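Local coordinates for CRISPR-associated endonuclease/helicase Cas3 (Thermus thermophilus HB8, PDB 3SK9), which cleaves single-stranded DNA with its N-terminal metal-dependent HD nuclease domain, the part present here, and carries a separate helicase domain, serving CRISPR antiviral defence, at residues 26-34 with 172-181. Sequence-based numbering, arbitrary orientation.
Sequences LLAHMLDTA and WLLEEVFRRL
L27 is a knob in the hole formed by L173, E176, V177 and R180, a worked example of knobs-into-holes packing inside the mainly helical HD nuclease domain of Cas3. The segments 26-34 of helix 26-43 and 172-181 of helix 165-181 run roughly the same way, their axes 10.3 Å apart at closest approach and crossing at -37°. With CG anti to the backbone N (chi1 178°), L27 thrusts both methyls at the partner helix: CD1 lies 4.0 Å from V177 CG2, while CD2 meets the edge of the W172 ring near its plane. The L173 branch CD2 comes against L27 CB from the other helix. M30 adds a second apolar layer; its chain bends at chi3 and brings CE within 3.5 Å of V177 CG2, crossing the valine at about a right angle. L31 CD2 packs against V177 and L181. At the C-terminal ends of the two segments, A34 CB rests 3.9 Å from L181 CD2.

The salt bridges stay within 172-181, although E176 CG and the R180 guanidinium also pack against leucines of 26-34. E176 receives R179 through OE1 and R180 through OE2, and the R180 NH2 to E176 OE2 bond is short and nearly straight, at 2.6 Å and 168°. R180 NH2 also bonds to P225 O, so two acceptors steady the guanidinium.

Elsewhere on helix 26-43, the metal-binding residue H29 is hydrogen-bonded through NE2 to OD1 of D210, another residue of the metal site. This apolar face thus joins the metal-site helix to helix 165-181. Where apolar and charged parts meet, L31 CD1 sits over one face of the R180 guanidinium, 3.7 Å from NH1 and offset toward the rim.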
loop_
_atom_site.group_PDB
_atom_site.type_symbol
_atom_site.label_atom_id
_atom_site.label_comp_id
_atom_site.label_asym_id
_atom_site.label_seq_id
_atom_site.Cartn_x
_atom_site.Cartn_y
_atom_site.Cartn_z
ATOM N N LEU A 26 -8.393 -7.949 -5.005
ATOM C CA LEU A 26 -7.787 -6.802 -4.338
ATOM C C LEU A 26 -6.553 -7.295 -3.576
ATOM O O LEU A 26 -5.515 -6.638 -3.593
ATOM C CB LEU A 26 -8.772 -6.177 -3.362
ATOM C CG LEU A 26 -8.249 -4.961 -2.569
ATOM C CD1 LEU A 26 -7.673 -3.914 -3.496
ATOM C CD2 LEU A 26 -9.432 -4.381 -1.762
ATOM N N LEU A 27 -6.640 -8.450 -2.901
ATOM C CA LEU A 27 -5.485 -8.895 -2.096
ATOM C C LEU A 27 -4.242 -9.121 -2.968
ATOM O O LEU A 27 -3.105 -8.849 -2.532
ATOM C CB LEU A 27 -5.810 -10.204 -1.360
ATOM C CG LEU A 27 -4.669 -10.788 -0.539
ATOM C CD1 LEU A 27 -4.211 -9.864 0.589
ATOM C CD2 LEU A 27 -5.139 -12.158 0.006
ATOM N N ALA A 28 -4.445 -9.627 -4.194
ATOM C CA ALA A 28 -3.341 -9.822 -5.133
ATOM C C ALA A 28 -2.700 -8.476 -5.459
ATOM O O ALA A 28 -1.470 -8.364 -5.504
ATOM C CB ALA A 28 -3.821 -10.499 -6.399
ATOM N N HIS A 29 -3.522 -7.457 -5.706
ATOM C CA HIS A 29 -2.997 -6.143 -6.011
ATOM C C HIS A 29 -2.245 -5.590 -4.806
ATOM O O HIS A 29 -1.200 -4.970 -4.949
ATOM C CB HIS A 29 -4.122 -5.188 -6.403
ATOM C CG HIS A 29 -3.630 -3.807 -6.701
ATOM N ND1 HIS A 29 -2.828 -3.523 -7.779
ATOM C CD2 HIS A 29 -3.798 -2.637 -6.039
ATOM C CE1 HIS A 29 -2.524 -2.236 -7.778
ATOM N NE2 HIS A 29 -3.103 -1.674 -6.734
ATOM N N MET A 30 -2.766 -5.808 -3.606
ATOM C CA MET A 30 -2.084 -5.279 -2.392
ATOM C C MET A 30 -0.734 -5.963 -2.181
ATOM O O MET A 30 0.283 -5.326 -1.844
ATOM C CB MET A 30 -2.982 -5.448 -1.134
ATOM C CG MET A 30 -4.249 -4.523 -1.071
ATOM S SD MET A 30 -5.431 -5.137 0.220
ATOM C CE MET A 30 -4.481 -4.845 1.704
ATOM N N LEU A 31 -0.684 -7.267 -2.411
ATOM C CA LEU A 31 0.584 -7.974 -2.219
ATOM C C LEU A 31 1.591 -7.609 -3.324
ATOM O O LEU A 31 2.828 -7.511 -3.060
ATOM C CB LEU A 31 0.364 -9.474 -2.167
ATOM C CG LEU A 31 -0.359 -10.015 -0.936
ATOM C CD1 LEU A 31 -0.730 -11.503 -1.159
ATOM C CD2 LEU A 31 0.488 -9.842 0.327
ATOM N N ASP A 32 1.091 -7.380 -4.539
ATOM C CA ASP A 32 1.975 -6.948 -5.638
ATOM C C ASP A 32 2.611 -5.588 -5.295
ATOM O O ASP A 32 3.786 -5.351 -5.595
ATOM C CB ASP A 32 1.200 -6.755 -6.955
ATOM C CG ASP A 32 0.722 -8.094 -7.560
ATOM O OD1 ASP A 32 1.238 -9.134 -7.118
ATOM O OD2 ASP A 32 -0.140 -8.053 -8.456
ATOM N N THR A 33 1.780 -4.698 -4.758
ATOM C CA THR A 33 2.224 -3.335 -4.392
ATOM C C THR A 33 3.290 -3.435 -3.311
ATOM O O THR A 33 4.316 -2.768 -3.345
ATOM C CB THR A 33 1.010 -2.466 -3.905
ATOM O OG1 THR A 33 0.068 -2.360 -4.988
ATOM C CG2 THR A 33 1.477 -1.030 -3.491
ATOM N N ALA A 34 3.033 -4.241 -2.297
ATOM C CA ALA A 34 4.051 -4.472 -1.244
ATOM C C ALA A 34 5.338 -5.075 -1.807
ATOM O O ALA A 34 6.433 -4.722 -1.353
ATOM C CB ALA A 34 3.492 -5.415 -0.142
ATOM N N TRP A 172 -9.216 -8.178 8.063
ATOM C CA TRP A 172 -8.637 -9.441 7.555
ATOM C C TRP A 172 -7.580 -9.191 6.478
ATOM O O TRP A 172 -6.467 -9.748 6.521
ATOM C CB TRP A 172 -9.756 -10.339 7.003
ATOM C CG TRP A 172 -9.322 -11.782 6.676
ATOM C CD1 TRP A 172 -9.496 -12.909 7.455
ATOM C CD2 TRP A 172 -8.723 -12.231 5.457
ATOM N NE1 TRP A 172 -8.983 -14.016 6.811
ATOM C CE2 TRP A 172 -8.502 -13.631 5.585
ATOM C CE3 TRP A 172 -8.317 -11.583 4.285
ATOM C CZ2 TRP A 172 -7.905 -14.388 4.571
ATOM C CZ3 TRP A 172 -7.733 -12.331 3.276
ATOM C CH2 TRP A 172 -7.518 -13.721 3.436
ATOM N N LEU A 173 -7.886 -8.294 5.551
ATOM C CA LEU A 173 -6.932 -8.010 4.475
ATOM C C LEU A 173 -5.630 -7.367 4.992
ATOM O O LEU A 173 -4.517 -7.734 4.588
ATOM C CB LEU A 173 -7.582 -7.066 3.460
ATOM C CG LEU A 173 -8.584 -7.721 2.516
ATOM C CD1 LEU A 173 -9.370 -6.693 1.829
ATOM C CD2 LEU A 173 -7.881 -8.658 1.478
ATOM N N LEU A 174 -5.760 -6.374 5.859
ATOM C CA LEU A 174 -4.554 -5.793 6.474
ATOM C C LEU A 174 -3.703 -6.847 7.213
ATOM O O LEU A 174 -2.489 -6.878 7.104
ATOM C CB LEU A 174 -4.959 -4.695 7.456
ATOM C CG LEU A 174 -3.718 -4.067 8.145
ATOM C CD1 LEU A 174 -4.029 -2.627 8.473
ATOM C CD2 LEU A 174 -3.309 -4.864 9.420
ATOM N N GLU A 175 -4.345 -7.718 7.987
ATOM C CA GLU A 175 -3.609 -8.739 8.703
ATOM C C GLU A 175 -2.917 -9.680 7.706
ATOM O O GLU A 175 -1.781 -10.085 7.909
ATOM C CB GLU A 175 -4.588 -9.477 9.641
ATOM C CG GLU A 175 -3.956 -10.283 10.698
ATOM C CD GLU A 175 -3.096 -9.475 11.649
ATOM O OE1 GLU A 175 -3.425 -8.301 11.969
ATOM O OE2 GLU A 175 -2.055 -10.049 12.055
ATOM N N GLU A 176 -3.571 -10.016 6.598
ATOM C CA GLU A 176 -2.948 -10.915 5.623
ATOM C C GLU A 176 -1.651 -10.343 4.997
ATOM O O GLU A 176 -0.716 -11.070 4.759
ATOM C CB GLU A 176 -3.957 -11.277 4.544
ATOM C CG GLU A 176 -3.517 -12.321 3.566
ATOM C CD GLU A 176 -3.626 -13.759 4.090
ATOM O OE1 GLU A 176 -3.963 -13.986 5.271
ATOM O OE2 GLU A 176 -3.351 -14.693 3.325
ATOM N N VAL A 177 -1.667 -9.067 4.651
ATOM C CA VAL A 177 -0.497 -8.407 4.094
ATOM C C VAL A 177 0.607 -8.330 5.142
ATOM O O VAL A 177 1.716 -8.745 4.874
ATOM C CB VAL A 177 -0.870 -7.002 3.606
ATOM C CG1 VAL A 177 0.394 -6.234 3.163
ATOM C CG2 VAL A 177 -1.879 -7.123 2.420
ATOM N N PHE A 178 0.305 -7.832 6.345
ATOM C CA PHE A 178 1.349 -7.740 7.390
ATOM C C PHE A 178 1.963 -9.096 7.702
ATOM O O PHE A 178 3.186 -9.241 7.839
ATOM C CB PHE A 178 0.788 -7.108 8.666
ATOM C CG PHE A 178 0.835 -5.617 8.650
ATOM C CD1 PHE A 178 1.714 -4.932 9.469
ATOM C CD2 PHE A 178 0.088 -4.896 7.741
ATOM C CE1 PHE A 178 1.803 -3.551 9.421
ATOM C CE2 PHE A 178 0.169 -3.487 7.695
ATOM C CZ PHE A 178 1.011 -2.825 8.538
ATOM N N ARG A 179 1.118 -10.108 7.786
ATOM C CA ARG A 179 1.618 -11.455 8.056
ATOM C C ARG A 179 2.494 -12.014 6.923
ATOM O O ARG A 179 3.552 -12.574 7.175
ATOM C CB ARG A 179 0.458 -12.401 8.336
ATOM C CG ARG A 179 0.917 -13.826 8.677
ATOM C CD ARG A 179 -0.252 -14.684 9.168
ATOM N NE ARG A 179 -1.465 -14.511 8.359
ATOM C CZ ARG A 179 -2.541 -13.840 8.777
ATOM N NH1 ARG A 179 -2.572 -13.301 9.991
ATOM N NH2 ARG A 179 -3.603 -13.735 8.001
ATOM N N ARG A 180 2.051 -11.860 5.680
ATOM C CA ARG A 180 2.825 -12.307 4.525
ATOM C C ARG A 180 4.209 -11.633 4.398
ATOM O O ARG A 180 5.152 -12.276 3.969
ATOM C CB ARG A 180 2.093 -12.064 3.187
ATOM C CG ARG A 180 0.811 -12.726 3.013
ATOM C CD ARG A 180 1.048 -14.119 2.609
ATOM N NE ARG A 180 -0.266 -14.562 2.300
ATOM C CZ ARG A 180 -0.774 -14.826 1.104
ATOM N NH1 ARG A 180 -0.066 -14.948 -0.024
ATOM N NH2 ARG A 180 -2.053 -15.078 1.115
ATOM N N LEU A 181 4.285 -10.341 4.710
ATOM C CA LEU A 181 5.531 -9.556 4.621
ATOM C C LEU A 181 6.421 -9.707 5.833
ATOM O O LEU A 181 7.585 -9.296 5.806
ATOM C CB LEU A 181 5.223 -8.059 4.493
ATOM C CG LEU A 181 5.022 -7.569 3.056
ATOM C CD1 LEU A 181 6.331 -7.469 2.286
ATOM C CD2 LEU A 181 4.018 -8.445 2.308
#